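Local coordinates for protein pyruvate carboxylase n-terminal domain (Aquifex aeolicus, PDB 1ULZ) that forms the biotin carboxylase subunit of pyruvate carboxylase, an ATP-grasp protein found here as a pair of identical chains, at residues 126-131 / 255-260; 152-157 / 168-173; 206-211 / 244-249; 383-388 / 409-414. The protein carries 1 engineered substitution. One frame throughout, in Å; residues are numbered along the deposited sequence.

Contact 1. Residues 126-131 / 255-260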
loop_
_atom_site.group_PDB
_atom_site.type_symbol
_atom_site.label_atom_id
_atom_site.label_comp_id
_atom_site.label_asym_id
_atom_site.label_seq_id
_atom_site.Cartn_x
_atom_site.Cartn_y
_atom_site.Cartn_z
ATOM N N GLY A 126 -22.023 31.330 -0.010
ATOM C CA GLY A 126 -23.017 30.264 0.013
ATOM C C GLY A 126 -22.668 29.083 0.912
ATOM O O GLY A 126 -23.360 28.061 0.900
ATOM N N VAL A 127 -21.601 29.219 1.694
ATOM C CA VAL A 127 -21.182 28.143 2.591
ATOM C C VAL A 127 -21.899 28.271 3.931
ATOM O O VAL A 127 -21.854 29.319 4.569
ATOM C CB VAL A 127 -19.655 28.186 2.848
ATOM C CG1 VAL A 127 -19.230 26.987 3.692
ATOM C CG2 VAL A 127 -18.902 28.212 1.522
ATOM N N PRO A 128 -22.576 27.202 4.372
ATOM C CA PRO A 128 -23.294 27.229 5.648
ATOM C C PRO A 128 -22.369 27.355 6.850
ATOM O O PRO A 128 -21.317 26.714 6.915
ATOM C CB PRO A 128 -24.062 25.907 5.644
ATOM C CG PRO A 128 -23.186 25.013 4.811
ATOM C CD PRO A 128 -22.791 25.922 3.677
ATOM N N VAL A 129 -22.772 28.196 7.793
ATOM C CA VAL A 129 -22.014 28.422 9.010
ATOM C C VAL A 129 -22.986 28.257 10.171
ATOM O O VAL A 129 -24.200 28.219 9.962
ATOM C CB VAL A 129 -21.418 29.848 9.039
ATOM C CG1 VAL A 129 -20.510 30.055 7.836
ATOM C CG2 VAL A 129 -22.536 30.880 9.044
ATOM N N VAL A 130 -22.465 28.146 11.389
ATOM C CA VAL A 130 -23.333 27.983 12.547
ATOM C C VAL A 130 -24.160 29.257 12.729
ATOM O O VAL A 130 -23.613 30.347 12.865
ATOM C CB VAL A 130 -22.518 27.713 13.832
ATOM C CG1 VAL A 130 -23.441 27.676 15.037
ATOM C CG2 VAL A 130 -21.772 26.393 13.708
ATOM N N PRO A 131 -25.493 29.131 12.720
ATOM C CA PRO A 131 -26.356 30.305 12.886
ATOM C C PRO A 131 -26.306 30.888 14.295
ATOM O O PRO A 131 -26.046 30.184 15.264
ATOM C CB PRO A 131 -27.736 29.774 12.508
ATOM C CG PRO A 131 -27.673 28.339 12.944
ATOM C CD PRO A 131 -26.290 27.914 12.489
ATOM N N GLY A 255 -20.017 19.050 -1.327
ATOM C CA GLY A 255 -18.825 19.111 -2.155
ATOM C C GLY A 255 -18.898 20.259 -3.152
ATOM O O GLY A 255 -17.964 21.052 -3.264
ATOM N N ASN A 256 -20.006 20.363 -3.882
ATOM C CA ASN A 256 -20.159 21.446 -4.856
ATOM C C ASN A 256 -20.175 22.817 -4.180
ATOM O O ASN A 256 -19.677 23.800 -4.735
ATOM C CB ASN A 256 -21.432 21.255 -5.685
ATOM C CG ASN A 256 -21.309 20.117 -6.693
ATOM O OD1 ASN A 256 -20.334 20.039 -7.445
ATOM N ND2 ASN A 256 -22.309 19.242 -6.723
ATOM N N ILE A 257 -20.744 22.888 -2.982
ATOM C CA ILE A 257 -20.771 24.147 -2.253
ATOM C C ILE A 257 -19.328 24.535 -1.951
ATOM O O ILE A 257 -18.939 25.702 -2.064
ATOM C CB ILE A 257 -21.560 24.013 -0.932
ATOM C CG1 ILE A 257 -23.062 23.966 -1.235
ATOM C CG2 ILE A 257 -21.220 25.163 -0.001
ATOM C CD1 ILE A 257 -23.937 23.815 -0.005
ATOM N N VAL A 258 -18.534 23.534 -1.584
ATOM C CA VAL A 258 -17.121 23.722 -1.281
ATOM C C VAL A 258 -16.337 24.257 -2.486
ATOM O O VAL A 258 -15.653 25.278 -2.384
ATOM C CB VAL A 258 -16.480 22.387 -0.819
ATOM C CG1 VAL A 258 -14.963 22.514 -0.779
ATOM C CG2 VAL A 258 -17.018 22.004 0.559
ATOM N N THR A 259 -16.438 23.568 -3.621
ATOM C CA THR A 259 -15.720 23.979 -4.827
ATOM C C THR A 259 -16.222 25.302 -5.403
ATOM O O THR A 259 -15.449 26.060 -5.982
ATOM C CB THR A 259 -15.762 22.875 -5.914
ATOM O OG1 THR A 259 -17.119 22.563 -6.247
ATOM C CG2 THR A 259 -15.069 21.615 -5.402
ATOM N N LYS A 260 -17.509 25.588 -5.232
ATOM C CA LYS A 260 -18.071 26.853 -5.708
ATOM C C LYS A 260 -17.447 28.002 -4.916
ATOM O O LYS A 260 -17.038 29.017 -5.482
ATOM C CB LYS A 260 -19.585 26.886 -5.496
ATOM C CG LYS A 260 -20.120 28.302 -5.282
ATOM C CD LYS A 260 -21.520 28.303 -4.674
ATOM C CE LYS A 260 -21.571 27.585 -3.309
ATOM N NZ LYS A 260 -20.746 28.217 -2.249
#
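Ile257 drives one methyl, CG2, into the start of the 126-131 loop, and this branch makes the close part of the contact. CG2 lies 3.7 Å from Gly126 O and 3.9 Å from Val127 CA, so it rests on backbone as much as on side chains. The ring of Pro128 faces it end on, with CD 4.1 Å from Ile257 CG2. Val127 comes in at a slant, its CG2 also 4.1 Å from Ile257 CG2; CG1 lies opposite the backbone N (chi1 -175°), which leaves CG2 beside that N and facing the isoleucine. The inner flank is buried, because Val127 also packs on Phe275 and Phe285 of the neighbouring strands and on Met122 of helix 115-124.

The other flank, at Gly126 and Lys260, is looser and nearer solvent. Gly126 has positive phi and ends helix 115-124 in a Schellman motif. Lys260, bent at both chi3 and chi4, folds its amine back over this turn, where NZ stands 3.8 Å from Gly126 C without a hydrogen bond across the two segments. Instead NZ donates to Ile257 O at 3.1 Å, in the carbonyl plane and on a lone pair (C=O...N angle 126°), and also bonds to Ala125 O.

The C-terminal end of helix 115-124 should favour a positive charge there through the helix dipole. The loop after that helix thus packs on helix 248-264 through methyls, while on the solvent side a single ammonium bridges carbonyls of the two helices.

Contact 2. Residues 152-157 / 168-173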
loop_
_atom_site.group_PDB
_atom_site.type_symbol
_atom_site.label_atom_id
_atom_site.label_comp_id
_atom_site.label_asym_id
_atom_site.label_seq_id
_atom_site.Cartn_x
_atom_site.Cartn_y
_atom_site.Cartn_z
ATOM N N TYR A 152 -33.376 25.023 19.320
ATOM C CA TYR A 152 -32.657 24.710 20.558
ATOM C C TYR A 152 -31.939 23.368 20.446
ATOM O O TYR A 152 -32.352 22.493 19.683
ATOM C CB TYR A 152 -33.621 24.640 21.747
ATOM C CG TYR A 152 -34.092 25.980 22.261
ATOM C CD1 TYR A 152 -35.186 26.621 21.692
ATOM C CD2 TYR A 152 -33.444 26.604 23.318
ATOM C CE1 TYR A 152 -35.620 27.844 22.165
ATOM C CE2 TYR A 152 -33.869 27.829 23.797
ATOM C CZ TYR A 152 -34.958 28.445 23.217
ATOM O OH TYR A 152 -35.386 29.667 23.684
ATOM N N PRO A 153 -30.873 23.171 21.237
ATOM C CA PRO A 153 -30.331 24.128 22.205
ATOM C C PRO A 153 -29.523 25.264 21.586
ATOM O O PRO A 153 -29.084 25.179 20.443
ATOM C CB PRO A 153 -29.475 23.246 23.108
ATOM C CG PRO A 153 -28.944 22.219 22.139
ATOM C CD PRO A 153 -30.179 21.872 21.341
ATOM N N VAL A 154 -29.324 26.323 22.362
ATOM C CA VAL A 154 -28.553 27.474 21.913
ATOM C C VAL A 154 -27.542 27.877 22.988
ATOM O O VAL A 154 -27.624 27.420 24.130
ATOM C CB VAL A 154 -29.471 28.681 21.601
ATOM C CG1 VAL A 154 -30.437 28.318 20.481
ATOM C CG2 VAL A 154 -30.236 29.099 22.854
ATOM N N LEU A 155 -26.592 28.729 22.618
ATOM C CA LEU A 155 -25.558 29.186 23.538
ATOM C C LEU A 155 -25.627 30.700 23.737
ATOM O O LEU A 155 -25.768 31.452 22.776
ATOM C CB LEU A 155 -24.164 28.840 22.994
ATOM C CG LEU A 155 -23.844 27.421 22.528
ATOM C CD1 LEU A 155 -22.440 27.412 21.926
ATOM C CD2 LEU A 155 -23.937 26.441 23.691
ATOM N N LEU A 156 -25.514 31.136 24.986
ATOM C CA LEU A 156 -25.532 32.558 25.312
ATOM C C LEU A 156 -24.188 32.878 25.958
ATOM O O LEU A 156 -23.733 32.136 26.826
ATOM C CB LEU A 156 -26.662 32.857 26.297
ATOM C CG LEU A 156 -26.845 34.303 26.756
ATOM C CD1 LEU A 156 -27.238 35.171 25.573
ATOM C CD2 LEU A 156 -27.919 34.360 27.845
ATOM N N LYS A 157 -23.541 33.961 25.537
ATOM C CA LYS A 157 -22.257 34.317 26.129
ATOM C C LYS A 157 -21.960 35.806 26.094
ATOM O O LYS A 157 -22.228 36.484 25.102
ATOM C CB LYS A 157 -21.118 33.553 25.445
ATOM C CG LYS A 157 -20.789 33.997 24.027
ATOM C CD LYS A 157 -19.732 33.063 23.413
ATOM C CE LYS A 157 -19.124 33.625 22.124
ATOM N NZ LYS A 157 -17.696 34.062 22.345
ATOM N N ARG A 168 -23.110 29.780 28.336
ATOM C CA ARG A 168 -24.286 29.244 29.006
ATOM C C ARG A 168 -25.190 28.485 28.036
ATOM O O ARG A 168 -25.711 29.055 27.081
ATOM C CB ARG A 168 -25.077 30.377 29.665
ATOM C CG ARG A 168 -24.278 31.241 30.642
ATOM C CD ARG A 168 -25.072 32.504 31.010
ATOM N NE ARG A 168 -24.335 33.435 31.872
ATOM C CZ ARG A 168 -24.115 33.224 33.162
ATOM N NH1 ARG A 168 -24.574 32.118 33.718
ATOM N NH2 ARG A 168 -23.460 34.116 33.891
ATOM N N ILE A 169 -25.377 27.196 28.290
ATOM C CA ILE A 169 -26.229 26.375 27.442
ATOM C C ILE A 169 -27.696 26.570 27.826
ATOM O O ILE A 169 -28.054 26.495 28.998
ATOM C CB ILE A 169 -25.873 24.883 27.584
ATOM C CG1 ILE A 169 -24.413 24.656 27.199
ATOM C CG2 ILE A 169 -26.767 24.047 26.698
ATOM C CD1 ILE A 169 -23.960 23.216 27.392
ATOM N N CYS A 170 -28.531 26.840 26.830
ATOM C CA CYS A 170 -29.965 27.036 27.037
ATOM C C CYS A 170 -30.675 25.950 26.216
ATOM O O CYS A 170 -30.616 25.962 24.987
ATOM C CB CYS A 170 -30.390 28.424 26.540
ATOM S SG CYS A 170 -29.318 29.800 27.059
ATOM N N ARG A 171 -31.347 25.023 26.893
ATOM C CA ARG A 171 -32.022 23.921 26.209
ATOM C C ARG A 171 -33.499 24.137 25.873
ATOM O O ARG A 171 -34.112 23.321 25.187
ATOM C CB ARG A 171 -31.844 22.637 27.023
ATOM C CG ARG A 171 -30.378 22.204 27.121
ATOM C CD ARG A 171 -30.200 20.842 27.788
ATOM N NE ARG A 171 -28.784 20.480 27.889
ATOM C CZ ARG A 171 -28.040 20.051 26.872
ATOM N NH1 ARG A 171 -28.568 19.916 25.657
ATOM N NH2 ARG A 171 -26.758 19.761 27.065
ATOM N N ASN A 172 -34.060 25.235 26.363
ATOM C CA ASN A 172 -35.454 25.595 26.107
ATOM C C ASN A 172 -35.591 27.076 26.452
ATOM O O ASN A 172 -34.675 27.656 27.035
ATOM C CB ASN A 172 -36.406 24.739 26.955
ATOM C CG ASN A 172 -36.071 24.781 28.429
ATOM O OD1 ASN A 172 -36.086 25.842 29.053
ATOM N ND2 ASN A 172 -35.759 23.620 28.996
ATOM N N GLU A 173 -36.718 27.689 26.099
ATOM C CA GLU A 173 -36.905 29.115 26.362
ATOM C C GLU A 173 -36.789 29.531 27.825
ATOM O O GLU A 173 -36.318 30.626 28.126
ATOM C CB GLU A 173 -38.249 29.599 25.817
ATOM C CG GLU A 173 -38.336 31.121 25.745
ATOM C CD GLU A 173 -39.665 31.614 25.209
ATOM O OE1 GLU A 173 -40.646 31.675 25.987
ATOM O OE2 GLU A 173 -39.733 31.930 24.004
HETATM O O HOH W 1 -37.525 30.973 22.486
#
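Glu173 OE2 is gripped from two sides: Arg148 forms a salt bridge with it, and a water donates to Glu173 OE2 at 2.8 Å while accepting from Tyr152 OH, also at 2.8 Å. Both residues flank the base of a beta hairpin, which in ATP-grasp proteins belongs to the small lid subdomain, with a glycine-rich loop joining its strands.

In the hairpin itself, Val154 N donates to Cys170 O at 2.9 Å (N-H...O 168°). The return bond, Cys170 N to Val154 O, is also 2.9 Å, and Leu156 and Arg168 form the second hydrogen-bonded pair. Each pair is joined by two hydrogen bonds, between antiparallel strands 145° apart in direction. Val154 CG2 touches Cys170 CB at 3.8 Å on the face that Leu156 and Arg168 share, where helix 173-189 packs through Asn179. Leu155 and Ile169, a non-hydrogen-bonded pair, occupy the other face; they lie side by side, with Leu155 CD2 4.0 Å from Ile169 CG1.

Beyond the strands, a cis peptide precedes Pro153, whose CA lies 3.3 Å from Cys170 O. Tyr152 chi1 of -76° lays the ring along the 170-173 backbone, one face over Asn172 CA. At the edge of that ring, in its plane, Tyr152 CD2 comes to 3.3 Å from Cys170 O.

Contact 3. Residues 206-211 / 244-249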
loop_
_atom_site.group_PDB
_atom_site.type_symbol
_atom_site.label_atom_id
_atom_site.label_comp_id
_atom_site.label_asym_id
_atom_site.label_seq_id
_atom_site.Cartn_x
_atom_site.Cartn_y
_atom_site.Cartn_z
ATOM N N LYS A 206 -19.344 16.177 15.157
ATOM C CA LYS A 206 -18.382 15.369 14.434
ATOM C C LYS A 206 -17.550 16.387 13.671
ATOM O O LYS A 206 -18.046 17.457 13.304
ATOM C CB LYS A 206 -19.070 14.447 13.430
ATOM C CG LYS A 206 -19.231 13.010 13.873
ATOM C CD LYS A 206 -19.934 12.201 12.789
ATOM C CE LYS A 206 -20.086 10.737 13.168
ATOM N NZ LYS A 206 -18.762 10.083 13.359
ATOM N N HIS A 207 -16.282 16.069 13.459
ATOM C CA HIS A 207 -15.398 16.937 12.699
ATOM C C HIS A 207 -15.383 16.337 11.298
ATOM O O HIS A 207 -14.832 15.254 11.092
ATOM C CB HIS A 207 -13.992 16.918 13.303
ATOM C CG HIS A 207 -12.946 17.535 12.428
ATOM N ND1 HIS A 207 -12.359 18.749 12.712
ATOM C CD2 HIS A 207 -12.382 17.107 11.273
ATOM C CE1 HIS A 207 -11.480 19.043 11.770
ATOM N NE2 HIS A 207 -11.475 18.063 10.884
ATOM N N ILE A 208 -16.018 17.018 10.348
ATOM C CA ILE A 208 -16.070 16.549 8.965
ATOM C C ILE A 208 -15.337 17.587 8.116
ATOM O O ILE A 208 -15.626 18.782 8.209
ATOM C CB ILE A 208 -17.525 16.438 8.455
ATOM C CG1 ILE A 208 -18.337 15.476 9.330
ATOM C CG2 ILE A 208 -17.523 15.988 6.998
ATOM C CD1 ILE A 208 -17.955 14.019 9.199
ATOM N N GLU A 209 -14.398 17.142 7.285
ATOM C CA GLU A 209 -13.644 18.081 6.470
ATOM C C GLU A 209 -13.526 17.667 5.013
ATOM O O GLU A 209 -13.352 16.486 4.694
ATOM C CB GLU A 209 -12.251 18.292 7.072
ATOM C CG GLU A 209 -11.317 17.097 6.968
ATOM C CD GLU A 209 -9.990 17.321 7.683
ATOM O OE1 GLU A 209 -8.995 16.665 7.301
ATOM O OE2 GLU A 209 -9.939 18.142 8.627
ATOM N N TYR A 210 -13.620 18.656 4.129
ATOM C CA TYR A 210 -13.525 18.415 2.699
ATOM C C TYR A 210 -12.152 18.721 2.115
ATOM O O TYR A 210 -11.523 19.735 2.448
ATOM C CB TYR A 210 -14.582 19.232 1.946
ATOM C CG TYR A 210 -15.895 18.510 1.740
ATOM C CD1 TYR A 210 -16.855 18.449 2.750
ATOM C CD2 TYR A 210 -16.160 17.860 0.541
ATOM C CE1 TYR A 210 -18.040 17.757 2.566
ATOM C CE2 TYR A 210 -17.339 17.166 0.346
ATOM C CZ TYR A 210 -18.277 17.113 1.358
ATOM O OH TYR A 210 -19.444 16.410 1.154
ATOM N N GLN A 211 -11.698 17.837 1.233
ATOM C CA GLN A 211 -10.418 18.009 0.560
ATOM C C GLN A 211 -10.662 18.793 -0.730
ATOM O O GLN A 211 -11.506 18.421 -1.545
ATOM C CB GLN A 211 -9.801 16.651 0.218
ATOM C CG GLN A 211 -8.488 16.739 -0.547
ATOM C CD GLN A 211 -7.406 17.474 0.221
ATOM O OE1 GLN A 211 -7.010 17.054 1.307
ATOM N NE2 GLN A 211 -6.924 18.581 -0.339
ATOM N N LEU A 244 -19.040 8.236 7.396
ATOM C CA LEU A 244 -20.159 7.297 7.385
ATOM C C LEU A 244 -21.514 8.005 7.505
ATOM O O LEU A 244 -22.560 7.379 7.338
ATOM C CB LEU A 244 -20.011 6.293 8.530
ATOM C CG LEU A 244 -18.743 5.440 8.517
ATOM C CD1 LEU A 244 -18.541 4.795 9.878
ATOM C CD2 LEU A 244 -18.842 4.401 7.420
ATOM N N ILE A 245 -21.503 9.303 7.788
ATOM C CA ILE A 245 -22.759 10.038 7.935
ATOM C C ILE A 245 -23.312 10.671 6.660
ATOM O O ILE A 245 -24.513 10.918 6.564
ATOM C CB ILE A 245 -22.639 11.145 8.986
ATOM C CG1 ILE A 245 -21.456 12.050 8.659
ATOM C CG2 ILE A 245 -22.471 10.540 10.354
ATOM C CD1 ILE A 245 -21.285 13.158 9.662
ATOM N N LEU A 246 -22.455 10.952 5.685
ATOM C CA LEU A 246 -22.940 11.559 4.446
ATOM C C LEU A 246 -23.271 10.516 3.400
ATOM O O LEU A 246 -22.530 9.544 3.215
ATOM C CB LEU A 246 -21.911 12.534 3.862
ATOM C CG LEU A 246 -21.558 13.749 4.718
ATOM C CD1 LEU A 246 -20.516 14.588 4.004
ATOM C CD2 LEU A 246 -22.812 14.563 5.004
ATOM N N THR A 247 -24.399 10.716 2.727
ATOM C CA THR A 247 -24.823 9.820 1.660
ATOM C C THR A 247 -24.175 10.390 0.400
ATOM O O THR A 247 -23.680 11.517 0.413
ATOM C CB THR A 247 -26.347 9.845 1.484
ATOM O OG1 THR A 247 -26.767 11.184 1.192
ATOM C CG2 THR A 247 -27.038 9.364 2.753
ATOM N N PRO A 248 -24.165 9.624 -0.702
ATOM C CA PRO A 248 -23.552 10.139 -1.932
ATOM C C PRO A 248 -24.147 11.472 -2.400
ATOM O O PRO A 248 -23.421 12.341 -2.890
ATOM C CB PRO A 248 -23.784 9.010 -2.932
ATOM C CG PRO A 248 -23.729 7.780 -2.057
ATOM C CD PRO A 248 -24.547 8.210 -0.850
ATOM N N GLU A 249 -25.460 11.640 -2.247
ATOM C CA GLU A 249 -26.099 12.883 -2.667
ATOM C C GLU A 249 -25.694 14.061 -1.790
ATOM O O GLU A 249 -25.480 15.168 -2.290
ATOM C CB GLU A 249 -27.630 12.743 -2.686
ATOM C CG GLU A 249 -28.197 11.560 -1.899
ATOM C CD GLU A 249 -27.831 10.216 -2.511
ATOM O OE1 GLU A 249 -27.988 10.062 -3.748
ATOM O OE2 GLU A 249 -27.397 9.313 -1.761
#
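One face of the ATP-grasp part of the large antiparallel sheet is packed here by the lead-in to helix 248-264: Lys206, Ile208 and Tyr210 of strand 206-214 meet Ile245 and Leu246. The central touch is methyl on methyl, tip to tip, with Ile208 CD1 only 3.5 Å from Ile245 CD1, tighter than a usual van der Waals contact. Ile245 reaches it because chi1 of 54° places CG1 between its backbone N and carbonyl carbon, directing the ethyl arm at the strand.

Lys206 runs past Ile245 in the opposite direction. Its CD is 3.5 Å from Ile245 CD1 and its CE 3.7 Å from Ile245 CG2, so the aliphatic stem packs while NZ goes on to Phe435 O and a salt bridge with Asp227. At the other end Leu246 CD1 comes obliquely to the phenol, 3.5 Å from Tyr210 OH; that hydroxyl is hydrogen-bonded to Arg251 O in the first turns of the helix.

His207 and Glu209 take the reverse face of the strand. His207 NE2 donates almost straight (174°) to Glu209 OE2 at 2.7 Å, with OE2 in the imidazole plane but approached 43° out of the carboxylate plane, while Glu209 OE1 pairs with Arg226.

No hydrogen bond crosses the contact; it is mainly aliphatic packing, with the phenol oxygen against one methyl, and the charged end of Lys206 is satisfied beyond the apolar patch.

Contact 4. Residues 383-388 / 409-414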
loop_
_atom_site.group_PDB
_atom_site.type_symbol
_atom_site.label_atom_id
_atom_site.label_comp_id
_atom_site.label_asym_id
_atom_site.label_seq_id
_atom_site.Cartn_x
_atom_site.Cartn_y
_atom_site.Cartn_z
ATOM N N SER A 383 5.724 14.619 18.227
ATOM C CA SER A 383 6.079 13.284 18.683
ATOM C C SER A 383 5.650 12.161 17.738
ATOM O O SER A 383 5.676 10.990 18.113
ATOM C CB SER A 383 5.465 13.054 20.061
ATOM O OG SER A 383 4.079 13.357 20.033
ATOM N N MET A 384 5.272 12.514 16.514
ATOM C CA MET A 384 4.833 11.526 15.532
ATOM C C MET A 384 5.960 10.587 15.099
ATOM O O MET A 384 7.061 11.029 14.771
ATOM C CB MET A 384 4.260 12.240 14.302
ATOM C CG MET A 384 3.581 11.324 13.274
ATOM S SD MET A 384 2.835 12.273 11.893
ATOM C CE MET A 384 1.621 13.261 12.815
ATOM N N ILE A 385 5.683 9.287 15.120
ATOM C CA ILE A 385 6.658 8.295 14.692
ATOM C C ILE A 385 6.283 7.834 13.286
ATOM O O ILE A 385 7.135 7.717 12.410
ATOM C CB ILE A 385 6.658 7.063 15.616
ATOM C CG1 ILE A 385 6.998 7.484 17.045
ATOM C CG2 ILE A 385 7.654 6.022 15.097
ATOM C CD1 ILE A 385 6.871 6.364 18.042
ATOM N N ALA A 386 4.994 7.579 13.079
ATOM C CA ALA A 386 4.505 7.128 11.783
ATOM C C ALA A 386 3.000 7.312 11.638
ATOM O O ALA A 386 2.294 7.555 12.611
ATOM C CB ALA A 386 4.858 5.655 11.580
ATOM N N LYS A 387 2.525 7.206 10.404
ATOM C CA LYS A 387 1.103 7.293 10.114
ATOM C C LYS A 387 0.736 5.988 9.426
ATOM O O LYS A 387 1.181 5.723 8.309
ATOM C CB LYS A 387 0.786 8.469 9.189
ATOM C CG LYS A 387 1.004 9.830 9.820
ATOM C CD LYS A 387 0.477 10.950 8.939
ATOM C CE LYS A 387 1.146 10.965 7.578
ATOM N NZ LYS A 387 0.860 12.229 6.844
ATOM N N LEU A 388 -0.059 5.172 10.109
ATOM C CA LEU A 388 -0.497 3.888 9.572
ATOM C C LEU A 388 -1.882 4.039 8.948
ATOM O O LEU A 388 -2.826 4.467 9.611
ATOM C CB LEU A 388 -0.541 2.844 10.688
ATOM C CG LEU A 388 -1.040 1.451 10.310
ATOM C CD1 LEU A 388 -0.120 0.821 9.260
ATOM C CD2 LEU A 388 -1.100 0.594 11.566
ATOM N N TYR A 409 2.713 -4.194 14.732
ATOM C CA TYR A 409 3.656 -3.075 14.684
ATOM C C TYR A 409 4.519 -3.046 15.939
ATOM O O TYR A 409 4.076 -2.573 16.987
ATOM C CB TYR A 409 2.876 -1.762 14.559
ATOM C CG TYR A 409 3.575 -0.639 13.812
ATOM C CD1 TYR A 409 2.835 0.280 13.074
ATOM C CD2 TYR A 409 4.953 -0.488 13.846
ATOM C CE1 TYR A 409 3.442 1.313 12.387
ATOM C CE2 TYR A 409 5.577 0.555 13.159
ATOM C CZ TYR A 409 4.810 1.448 12.430
ATOM O OH TYR A 409 5.401 2.475 11.733
ATOM N N GLU A 410 5.748 -3.542 15.844
ATOM C CA GLU A 410 6.622 -3.541 17.013
ATOM C C GLU A 410 7.444 -2.258 17.125
ATOM O O GLU A 410 8.075 -1.823 16.166
ATOM C CB GLU A 410 7.584 -4.734 16.997
ATOM C CG GLU A 410 8.342 -4.871 18.320
ATOM C CD GLU A 410 9.352 -6.009 18.348
ATOM O OE1 GLU A 410 9.627 -6.521 19.453
ATOM O OE2 GLU A 410 9.887 -6.386 17.289
ATOM N N ILE A 411 7.419 -1.657 18.307
ATOM C CA ILE A 411 8.176 -0.443 18.589
ATOM C C ILE A 411 8.554 -0.451 20.072
ATOM O O ILE A 411 7.674 -0.504 20.932
ATOM C CB ILE A 411 7.342 0.840 18.333
ATOM C CG1 ILE A 411 6.917 0.925 16.869
ATOM C CG2 ILE A 411 8.155 2.065 18.716
ATOM C CD1 ILE A 411 6.187 2.209 16.523
ATOM N N THR A 412 9.851 -0.425 20.371
ATOM C CA THR A 412 10.297 -0.387 21.764
ATOM C C THR A 412 11.276 0.764 21.962
ATOM O O THR A 412 11.823 1.301 20.998
ATOM C CB THR A 412 10.987 -1.706 22.209
ATOM O OG1 THR A 412 12.180 -1.915 21.443
ATOM C CG2 THR A 412 10.044 -2.885 22.030
ATOM N N GLY A 413 11.493 1.135 23.218
ATOM C CA GLY A 413 12.398 2.226 23.533
ATOM C C GLY A 413 11.608 3.457 23.929
ATOM O O GLY A 413 12.129 4.366 24.575
ATOM N N VAL A 414 10.336 3.473 23.545
ATOM C CA VAL A 414 9.445 4.588 23.834
ATOM C C VAL A 414 8.011 4.089 23.943
ATOM O O VAL A 414 7.664 3.041 23.388
ATOM C CB VAL A 414 9.472 5.647 22.701
ATOM C CG1 VAL A 414 10.862 6.239 22.564
ATOM C CG2 VAL A 414 9.049 5.004 21.379
#
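Tyr409 reaches from the 409-414 segment to strand 384-392. Its CB points toward that strand, and CG is roughly opposite the backbone N (chi1 -150°), which carries the ring on toward the strand. CD1 meets Leu388 CD2 at 4.2 Å, the methyl standing at the ring edge and near its plane. Farther along, CZ is 4.3 Å from Ala386 CB, which approaches obliquely. At the tip, OH lies 3.2 Å from Ala386 CB, a close approach of hydroxyl to methyl, and the hydroxyl is hydrogen-bonded to Tyr357 OH of the adjoining strand 357-358.

Ile385 carries the other half. Its CG2 touches Ile411 CD1 at 4.3 Å, and its CD1 touches Val414 CG2 at 4.2 Å, so its two branches serve different partners. Ile385 and Ala386 can both face this layer because they form a classic beta bulge opposite Ile338.

No hydrogen bond joins the two segments; the end-to-end directions of 385-388 and 409-414 are 159° apart. What results is an apolar seam within the biotin carboxylase C-terminal region, its one buried hydroxyl satisfied by a second tyrosine, while the charge of Glu410, outside the seam, is shared between Arg356 and Arg40 of the second subunit.

How the contacts relate
Contacts 1 and 3 share helix 248-264 and touch directly: Gly255 CA is 3.5 Å from Tyr210 CE2, and Val258 CG2 is 3.9 Å from Tyr210 CG. Their centres are 13 Å apart, and contact 3 is nested in the chain loop that contact 1 closes. Contact 2 is nested there too. Its nearest atoms come within about 7 Å of contact 1, but it is centred farther out, 25 Å from contact 1 and 26 Å from contact 3, consistent with its place in the lid subdomain of the ATP-grasp fold. Contact 4 comes later in the chain. It reaches the same eight-stranded sheet as contact 3, with nearest atoms about 11 Å apart, and lies across the chain's centre from contact 1.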